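Local coordinates for protein neural cell adhesion molecule 1 (Homo sapiens, PDB 2HAZ) that probably mediates adhesion between neural cells, and whose first fibronectin type III repeat carries an alpha-helix critical for polysialylation of its N-glycans, at residues A[22-27]-A[79-84]; A[39-44]-A[89-94]; A[60-63]-A[67-70]. All blocks are in the same frame, centred on the assembly; numbering follows the deposited sequence.

Interaction 1: residues A[22-27]-A[79-84]; sequences AQVQFD and YAVRLA. With NA (sodium ion), chain B.
The tightest point of this contact is one methyl group: CD1 of Leu83 lies 3.4 Å from Phe26 CB and equally 3.4 Å from Phe26 CG. The methyl therefore sits at the root of the aromatic side chain, meeting the ring obliquely, and the two side chains cross at about a right angle. In Phe26, CG stands between the backbone N and the carbonyl carbon, chi1 79°; the ring runs away from strand 79-84, and its root, CB and CG, is the part turned to the methyl. Leu83 is turned differently, with CG anti to the carbonyl carbon at chi1 -78°, and reaches across with the CD1 branch. On another flank the Phe26 ring meets Tyr40 edge-to-face, while Val24 O lies in the ring plane at its edge.

The second pair is looser. Val24 CG2 approaches Val81 CG2 at 4.3 Å, methyl against methyl, and Val81 also rests on Phe100 while Val24 rests on Ile12. The CA atoms of Val24 and Val81 are 8.5 Å apart, those of Phe26 and Leu83 8.4 Å. Such spacing, with no backbone bonding between the strands, is evidence that they belong to opposed sheets of the fibronectin type III sandwich and meet through side chains.

Strand alternation sends Gln25 and Arg82 away from this interior. At the end of 22-27, Asp27 grips the sodium ion with both carboxylate oxygens, OD1 at 2.3 Å and OD2 at 2.4 Å from the metal, and Asp13 completes the protein's share of the site. All four touching residues are buried and apolar, so the join rests on dispersion and exclusion of water, while the anionic ligands probably have their charge offset by the sodium, apart from the hydrocarbon core.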
loop_
_atom_site.group_PDB
_atom_site.type_symbol
_atom_site.label_atom_id
_atom_site.label_comp_id
_atom_site.label_asym_id
_atom_site.label_seq_id
_atom_site.Cartn_x
_atom_site.Cartn_y
_atom_site.Cartn_z
ATOM N N ALA A 22 9.772 -2.634 5.490
ATOM C CA ALA A 22 8.570 -2.847 6.288
ATOM C C ALA A 22 7.581 -3.724 5.532
ATOM O O ALA A 22 7.455 -3.617 4.292
ATOM C CB ALA A 22 7.921 -1.527 6.661
ATOM N N GLN A 23 6.909 -4.598 6.275
ATOM C CA GLN A 23 5.847 -5.446 5.728
ATOM C C GLN A 23 4.476 -4.826 6.006
ATOM O O GLN A 23 4.071 -4.661 7.166
ATOM C CB GLN A 23 5.921 -6.873 6.297
ATOM C CG GLN A 23 7.332 -7.458 6.463
ATOM C CD GLN A 23 7.934 -7.899 5.164
ATOM O OE1 GLN A 23 7.642 -8.990 4.664
ATOM N NE2 GLN A 23 8.801 -7.068 4.606
ATOM N N VAL A 24 3.760 -4.478 4.941
ATOM C CA VAL A 24 2.473 -3.802 5.082
ATOM C C VAL A 24 1.390 -4.874 4.966
ATOM O O VAL A 24 1.205 -5.465 3.901
ATOM C CB VAL A 24 2.289 -2.647 4.037
ATOM C CG1 VAL A 24 0.936 -1.973 4.186
ATOM C CG2 VAL A 24 3.416 -1.584 4.152
ATOM N N GLN A 25 0.696 -5.147 6.072
ATOM C CA GLN A 25 -0.416 -6.096 6.056
ATOM C C GLN A 25 -1.700 -5.402 5.686
ATOM O O GLN A 25 -2.091 -4.422 6.335
ATOM C CB GLN A 25 -0.623 -6.712 7.429
ATOM C CG GLN A 25 0.333 -7.804 7.772
ATOM C CD GLN A 25 -0.112 -8.531 9.016
ATOM O OE1 GLN A 25 -1.319 -8.761 9.230
ATOM N NE2 GLN A 25 0.855 -8.909 9.850
ATOM N N PHE A 26 -2.397 -5.947 4.694
ATOM C CA PHE A 26 -3.563 -5.276 4.135
ATOM C C PHE A 26 -4.691 -6.247 3.747
ATOM O O PHE A 26 -4.443 -7.444 3.532
ATOM C CB PHE A 26 -3.154 -4.440 2.911
ATOM C CG PHE A 26 -2.969 -5.254 1.647
ATOM C CD1 PHE A 26 -3.992 -5.345 0.693
ATOM C CD2 PHE A 26 -1.790 -5.936 1.414
ATOM C CE1 PHE A 26 -3.816 -6.099 -0.462
ATOM C CE2 PHE A 26 -1.612 -6.675 0.258
ATOM C CZ PHE A 26 -2.631 -6.766 -0.673
ATOM N N ASP A 27 -5.905 -5.691 3.645
ATOM C CA ASP A 27 -7.095 -6.386 3.118
ATOM C C ASP A 27 -7.378 -5.920 1.712
ATOM O O ASP A 27 -7.291 -4.725 1.430
ATOM C CB ASP A 27 -8.352 -6.001 3.892
ATOM C CG ASP A 27 -8.273 -6.330 5.325
ATOM O OD1 ASP A 27 -7.692 -7.385 5.661
ATOM O OD2 ASP A 27 -8.803 -5.529 6.133
ATOM N N TYR A 79 7.133 7.018 9.217
ATOM C CA TYR A 79 6.559 7.125 7.859
ATOM C C TYR A 79 5.027 7.012 7.883
ATOM O O TYR A 79 4.461 6.381 8.777
ATOM C CB TYR A 79 7.093 6.022 6.913
ATOM C CG TYR A 79 8.546 6.148 6.536
ATOM C CD1 TYR A 79 8.921 6.737 5.330
ATOM C CD2 TYR A 79 9.551 5.691 7.400
ATOM C CE1 TYR A 79 10.253 6.882 4.993
ATOM C CE2 TYR A 79 10.880 5.821 7.067
ATOM C CZ TYR A 79 11.226 6.418 5.862
ATOM O OH TYR A 79 12.543 6.539 5.519
ATOM N N ALA A 80 4.382 7.597 6.877
ATOM C CA ALA A 80 2.980 7.297 6.514
ATOM C C ALA A 80 2.999 6.444 5.265
ATOM O O ALA A 80 3.779 6.733 4.349
ATOM C CB ALA A 80 2.190 8.601 6.243
ATOM N N VAL A 81 2.149 5.409 5.243
ATOM C CA VAL A 81 1.942 4.569 4.056
ATOM C C VAL A 81 0.442 4.427 3.753
ATOM O O VAL A 81 -0.400 4.438 4.653
ATOM C CB VAL A 81 2.640 3.189 4.190
ATOM C CG1 VAL A 81 2.063 2.351 5.311
ATOM C CG2 VAL A 81 2.628 2.413 2.870
ATOM N N ARG A 82 0.136 4.362 2.465
ATOM C CA ARG A 82 -1.214 4.087 1.978
ATOM C C ARG A 82 -1.118 3.183 0.739
ATOM O O ARG A 82 -0.048 3.085 0.114
ATOM C CB ARG A 82 -1.924 5.413 1.674
ATOM C CG ARG A 82 -1.287 6.231 0.558
ATOM C CD ARG A 82 -1.646 7.717 0.666
ATOM N NE ARG A 82 -1.505 8.342 -0.644
ATOM C CZ ARG A 82 -1.832 9.597 -0.949
ATOM N NH1 ARG A 82 -2.353 10.418 -0.047
ATOM N NH2 ARG A 82 -1.635 10.025 -2.186
ATOM N N LEU A 83 -2.230 2.519 0.426
ATOM C CA LEU A 83 -2.343 1.546 -0.655
ATOM C C LEU A 83 -3.550 1.843 -1.511
ATOM O O LEU A 83 -4.600 2.213 -0.996
ATOM C CB LEU A 83 -2.567 0.146 -0.104
ATOM C CG LEU A 83 -1.447 -0.702 0.480
ATOM C CD1 LEU A 83 -2.073 -2.048 0.781
ATOM C CD2 LEU A 83 -0.293 -0.870 -0.505
ATOM N N ALA A 84 -3.391 1.607 -2.806
ATOM C CA ALA A 84 -4.483 1.658 -3.784
ATOM C C ALA A 84 -4.390 0.436 -4.689
ATOM O O ALA A 84 -3.291 -0.055 -4.967
ATOM C CB ALA A 84 -4.397 2.924 -4.602
HETATM NA NA NA B . -8.207 -7.020 7.895
#

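Interaction 2: residues A[39-44]-A[89-94]; sequences KYKAEW and KGLGEI
Apolar contact between Lys41 and Leu91 comes first. CD of the lysine lies 3.9 Å from CD2 of the leucine, and the two side chains cross at about a right angle, so the CD methylene, two bonds before NZ, meets a single methyl branch. CG of Lys41 stands opposite the backbone N, chi1 -172°, and the chain is extended beyond it; it runs across the leucine, touching it at CD, and carries NZ past it. Leu91 has chi1 -147°, away from a staggered value by about 30°, which probably costs a little torsional strain. The CA atoms of Lys41 and Leu91 are 8.5 Å apart, too far for adjacent strands. What separates them is strand 78-87: the backbone of Lys41 is hydrogen-bonded to Ala84, and the Leu91 side chain rests on that same small alanine.

A looser contact pairs a charged group with an alkyl one. Glu43 OE1 comes within 4.3 Å of CG2 of Ile94, a loose approach of the carboxylate to a methyl. The same oxygen forms a salt bridge with Arg82 NE, which lies on the intervening strand. The guanidinium group that holds the carboxylate also lies against the end of Ile94, at CD1.

Neighbouring groups extend this outer surface. Lys41 also touches Ser54 and Trp56, and Glu43 touches Ser54 and Trp52, toward the sheet's other edge. None of the four residues in the contact is buried, in keeping with a position on the outer face. Two strands flanking a third, with side chains meeting above it, mark the outward surface of the four-stranded sheet, C'-C-F-G, of a fibronectin type III beta sandwich.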
loop_
_atom_site.group_PDB
_atom_site.type_symbol
_atom_site.label_atom_id
_atom_site.label_comp_id
_atom_site.label_asym_id
_atom_site.label_seq_id
_atom_site.Cartn_x
_atom_site.Cartn_y
_atom_site.Cartn_z
ATOM N N LYS A 39 -2.983 -4.793 -10.004
ATOM C CA LYS A 39 -1.773 -4.434 -9.272
ATOM C C LYS A 39 -2.180 -3.666 -8.038
ATOM O O LYS A 39 -3.303 -3.156 -7.954
ATOM C CB LYS A 39 -0.870 -3.522 -10.115
ATOM C CG LYS A 39 -0.178 -4.180 -11.289
ATOM C CD LYS A 39 0.877 -3.245 -11.863
ATOM C CE LYS A 39 1.533 -3.796 -13.136
ATOM N NZ LYS A 39 1.977 -5.216 -13.021
ATOM N N TYR A 40 -1.251 -3.577 -7.089
ATOM C CA TYR A 40 -1.355 -2.610 -6.001
ATOM C C TYR A 40 -0.284 -1.543 -6.098
ATOM O O TYR A 40 0.833 -1.790 -6.560
ATOM C CB TYR A 40 -1.308 -3.292 -4.630
ATOM C CG TYR A 40 -2.556 -4.093 -4.327
ATOM C CD1 TYR A 40 -3.658 -3.508 -3.711
ATOM C CD2 TYR A 40 -2.623 -5.440 -4.662
ATOM C CE1 TYR A 40 -4.818 -4.257 -3.445
ATOM C CE2 TYR A 40 -3.772 -6.198 -4.399
ATOM C CZ TYR A 40 -4.853 -5.598 -3.788
ATOM O OH TYR A 40 -5.970 -6.348 -3.533
ATOM N N LYS A 41 -0.623 -0.347 -5.648
ATOM C CA LYS A 41 0.370 0.710 -5.526
ATOM C C LYS A 41 0.511 1.081 -4.055
ATOM O O LYS A 41 -0.469 1.428 -3.397
ATOM C CB LYS A 41 -0.039 1.927 -6.358
ATOM C CG LYS A 41 1.027 3.020 -6.450
ATOM C CD LYS A 41 0.422 4.231 -7.144
ATOM C CE LYS A 41 1.430 5.270 -7.510
ATOM N NZ LYS A 41 0.701 6.431 -8.137
ATOM N N ALA A 42 1.733 0.981 -3.543
ATOM C CA ALA A 42 2.055 1.548 -2.240
ATOM C C ALA A 42 2.725 2.896 -2.419
ATOM O O ALA A 42 3.634 3.031 -3.231
ATOM C CB ALA A 42 2.980 0.625 -1.450
ATOM N N GLU A 43 2.257 3.877 -1.661
ATOM C CA GLU A 43 2.891 5.186 -1.540
ATOM C C GLU A 43 3.291 5.418 -0.082
ATOM O O GLU A 43 2.487 5.176 0.838
ATOM C CB GLU A 43 1.925 6.281 -1.996
ATOM C CG GLU A 43 1.364 6.064 -3.394
ATOM C CD GLU A 43 0.406 7.158 -3.803
ATOM O OE1 GLU A 43 -0.811 7.026 -3.521
ATOM O OE2 GLU A 43 0.877 8.158 -4.401
ATOM N N TRP A 44 4.519 5.890 0.141
ATOM C CA TRP A 44 4.968 6.180 1.517
ATOM C C TRP A 44 5.746 7.480 1.563
ATOM O O TRP A 44 6.333 7.897 0.558
ATOM C CB TRP A 44 5.787 5.023 2.121
ATOM C CG TRP A 44 7.068 4.698 1.388
ATOM C CD1 TRP A 44 8.321 5.185 1.650
ATOM C CD2 TRP A 44 7.204 3.840 0.248
ATOM N NE1 TRP A 44 9.233 4.641 0.769
ATOM C CE2 TRP A 44 8.573 3.806 -0.095
ATOM C CE3 TRP A 44 6.306 3.044 -0.479
ATOM C CZ2 TRP A 44 9.061 3.056 -1.181
ATOM C CZ3 TRP A 44 6.793 2.283 -1.551
ATOM C CH2 TRP A 44 8.160 2.290 -1.880
ATOM N N LYS A 89 -9.845 -0.111 -15.242
ATOM C CA LYS A 89 -10.366 1.257 -15.341
ATOM C C LYS A 89 -9.350 2.290 -14.860
ATOM O O LYS A 89 -9.415 3.450 -15.238
ATOM C CB LYS A 89 -11.681 1.418 -14.545
ATOM C CG LYS A 89 -12.791 0.370 -14.833
ATOM C CD LYS A 89 -13.109 0.239 -16.308
ATOM C CE LYS A 89 -13.979 1.392 -16.770
ATOM N NZ LYS A 89 -14.351 1.249 -18.220
ATOM N N GLY A 90 -8.410 1.859 -14.021
ATOM C CA GLY A 90 -7.374 2.751 -13.468
ATOM C C GLY A 90 -7.213 2.528 -11.975
ATOM O O GLY A 90 -7.611 1.473 -11.455
ATOM N N LEU A 91 -6.634 3.515 -11.290
ATOM C CA LEU A 91 -6.403 3.446 -9.847
ATOM C C LEU A 91 -7.636 3.764 -8.987
ATOM O O LEU A 91 -8.309 4.792 -9.170
ATOM C CB LEU A 91 -5.228 4.360 -9.464
ATOM C CG LEU A 91 -4.351 3.906 -8.295
ATOM C CD1 LEU A 91 -3.650 2.585 -8.588
ATOM C CD2 LEU A 91 -3.327 4.999 -7.990
ATOM N N GLY A 92 -7.917 2.875 -8.040
ATOM C CA GLY A 92 -9.021 3.056 -7.099
ATOM C C GLY A 92 -8.727 3.938 -5.890
ATOM O O GLY A 92 -7.667 4.573 -5.791
ATOM N N GLU A 93 -9.684 3.970 -4.963
ATOM C CA GLU A 93 -9.589 4.790 -3.767
ATOM C C GLU A 93 -8.363 4.396 -2.940
ATOM O O GLU A 93 -8.115 3.215 -2.734
ATOM C CB GLU A 93 -10.840 4.585 -2.902
ATOM C CG GLU A 93 -11.157 5.789 -2.058
ATOM C CD GLU A 93 -12.277 5.540 -1.071
ATOM O OE1 GLU A 93 -13.013 4.549 -1.235
ATOM O OE2 GLU A 93 -12.416 6.342 -0.124
ATOM N N ILE A 94 -7.607 5.393 -2.479
ATOM C CA ILE A 94 -6.475 5.158 -1.592
ATOM C C ILE A 94 -6.987 4.807 -0.201
ATOM O O ILE A 94 -7.993 5.369 0.274
ATOM C CB ILE A 94 -5.532 6.383 -1.497
ATOM C CG1 ILE A 94 -6.234 7.573 -0.822
ATOM C CG2 ILE A 94 -5.036 6.778 -2.885
ATOM C CD1 ILE A 94 -5.443 8.891 -0.843
#

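Interaction 3: residues A[60-63]-A[67-70]; sequences KEAS and IVTI
Backbone proximity dominates the meeting of Ala62 with Ile67. Their CA atoms are 5.3 Å apart, and Ala62 O lies 3.3 Å from Ile67 N. A CA-H...O contact runs beside it: Ala62 CA is 3.5 Å from Ile67 O, with an angle of 144° at the hydrogen. The strand's first carbonyl is thus turned to the side of the helix, where it also stands 3.8 Å from Ala62 CB. Ile67 takes part through its main chain. Its CB is directed away from the helix and its side chain comes no closer than 5.6 Å, leaving it to lie against Gln23 instead.

Apolar contact between side chains is limited to one pair, Ala62 CB and Val68 CG1, at 3.8 Å. The valine rotation explains which branch is used: with chi1 at -63°, CG1 lies beside the backbone N and anti to the carbonyl carbon, and it is this methyl that faces the alanine. The short alanine side chain is consistent with the close CA spacing of helix and strand. Ala62 is buried, and the same residue packs against Phe26 and Tyr40, while Val68 also touches Tyr57, so the pair sits among aromatic side chains from both sheets.

Each element has hydrogen bonds to other parts of the chain. On the helix, Ser63 OG bonds back to Ala59 O; on the strand, Val68 and Ile70 pair through their backbones with Val24 and Ala22. The helix, 59-65, is the only one in the domain and so is probably the one critical for polysialylation; Lys60 and Glu61 lie on its exposed side. Chemically, the CH...O contact, the methyl packing of Ala62 on Val68 and the short connection between the segments probably all help to hold the helix on the sandwich.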
loop_
_atom_site.group_PDB
_atom_site.type_symbol
_atom_site.label_atom_id
_atom_site.label_comp_id
_atom_site.label_asym_id
_atom_site.label_seq_id
_atom_site.Cartn_x
_atom_site.Cartn_y
_atom_site.Cartn_z
ATOM N N LYS A 60 -1.611 -10.802 -7.469
ATOM C CA LYS A 60 -1.686 -12.204 -7.065
ATOM C C LYS A 60 -0.852 -12.518 -5.824
ATOM O O LYS A 60 -1.375 -13.045 -4.857
ATOM C CB LYS A 60 -1.324 -13.151 -8.195
ATOM C CG LYS A 60 -1.781 -14.567 -7.879
ATOM C CD LYS A 60 -1.075 -15.554 -8.749
ATOM C CE LYS A 60 -1.581 -16.954 -8.506
ATOM N NZ LYS A 60 -1.004 -17.862 -9.519
ATOM N N GLU A 61 0.429 -12.169 -5.843
ATOM C CA GLU A 61 1.298 -12.464 -4.700
ATOM C C GLU A 61 0.927 -11.653 -3.465
ATOM O O GLU A 61 1.045 -12.140 -2.339
ATOM C CB GLU A 61 2.771 -12.252 -5.048
ATOM C CG GLU A 61 3.343 -13.346 -5.911
ATOM C CD GLU A 61 3.087 -13.108 -7.376
ATOM O OE1 GLU A 61 2.392 -12.122 -7.722
ATOM O OE2 GLU A 61 3.586 -13.892 -8.207
ATOM N N ALA A 62 0.480 -10.416 -3.672
ATOM C CA ALA A 62 0.150 -9.552 -2.550
ATOM C C ALA A 62 -1.068 -10.100 -1.812
ATOM O O ALA A 62 -1.086 -10.181 -0.578
ATOM C CB ALA A 62 -0.095 -8.118 -3.028
ATOM N N SER A 63 -2.087 -10.504 -2.566
ATOM C CA SER A 63 -3.321 -10.938 -1.942
ATOM C C SER A 63 -3.150 -12.326 -1.310
ATOM O O SER A 63 -3.804 -12.634 -0.319
ATOM C CB SER A 63 -4.484 -10.896 -2.932
ATOM O OG SER A 63 -4.364 -11.942 -3.871
ATOM N N ILE A 67 0.569 -9.300 2.194
ATOM C CA ILE A 67 1.525 -8.189 2.385
ATOM C C ILE A 67 2.079 -7.582 1.092
ATOM O O ILE A 67 2.089 -8.212 0.023
ATOM C CB ILE A 67 2.771 -8.609 3.246
ATOM C CG1 ILE A 67 3.589 -9.687 2.527
ATOM C CG2 ILE A 67 2.350 -8.980 4.693
ATOM C CD1 ILE A 67 4.848 -10.159 3.251
ATOM N N VAL A 68 2.547 -6.345 1.222
ATOM C CA VAL A 68 3.532 -5.786 0.317
ATOM C C VAL A 68 4.716 -5.262 1.151
ATOM O O VAL A 68 4.537 -4.783 2.292
ATOM C CB VAL A 68 2.942 -4.694 -0.623
ATOM C CG1 VAL A 68 1.884 -5.293 -1.540
ATOM C CG2 VAL A 68 2.385 -3.499 0.164
ATOM N N THR A 69 5.914 -5.370 0.585
ATOM C CA THR A 69 7.135 -4.964 1.267
ATOM C C THR A 69 7.655 -3.677 0.693
ATOM O O THR A 69 8.008 -3.607 -0.487
ATOM C CB THR A 69 8.273 -6.003 1.142
ATOM O OG1 THR A 69 7.817 -7.284 1.575
ATOM C CG2 THR A 69 9.469 -5.576 2.005
ATOM N N ILE A 70 7.738 -2.668 1.544
ATOM C CA ILE A 70 8.323 -1.413 1.140
ATOM C C ILE A 70 9.799 -1.404 1.533
ATOM O O ILE A 70 10.217 -2.017 2.543
ATOM C CB ILE A 70 7.517 -0.184 1.662
ATOM C CG1 ILE A 70 7.453 -0.160 3.189
ATOM C CG2 ILE A 70 6.083 -0.167 1.056
ATOM C CD1 ILE A 70 6.518 0.921 3.765
#

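All three contacts lie in one fibronectin type III sandwich. Interaction 1 joins its two sheets near the centre of the chain; interaction 2 runs over the outside of the four-stranded sheet, its centre 11 Å away; interaction 3 seats the helix beside an edge strand of the three-stranded sheet, 10 Å from interaction 1 and 13 Å from interaction 2. Strand 78-87 links the first two, since it neighbours both 39-46 and 90-101. Strand 67-70 neighbours 22-27, linking the first and third. Along the chain, interactions 1 and 2 alternate their segments, and interaction 3 is nested within both loops, so this local helix-strand unit is framed by long-range closures.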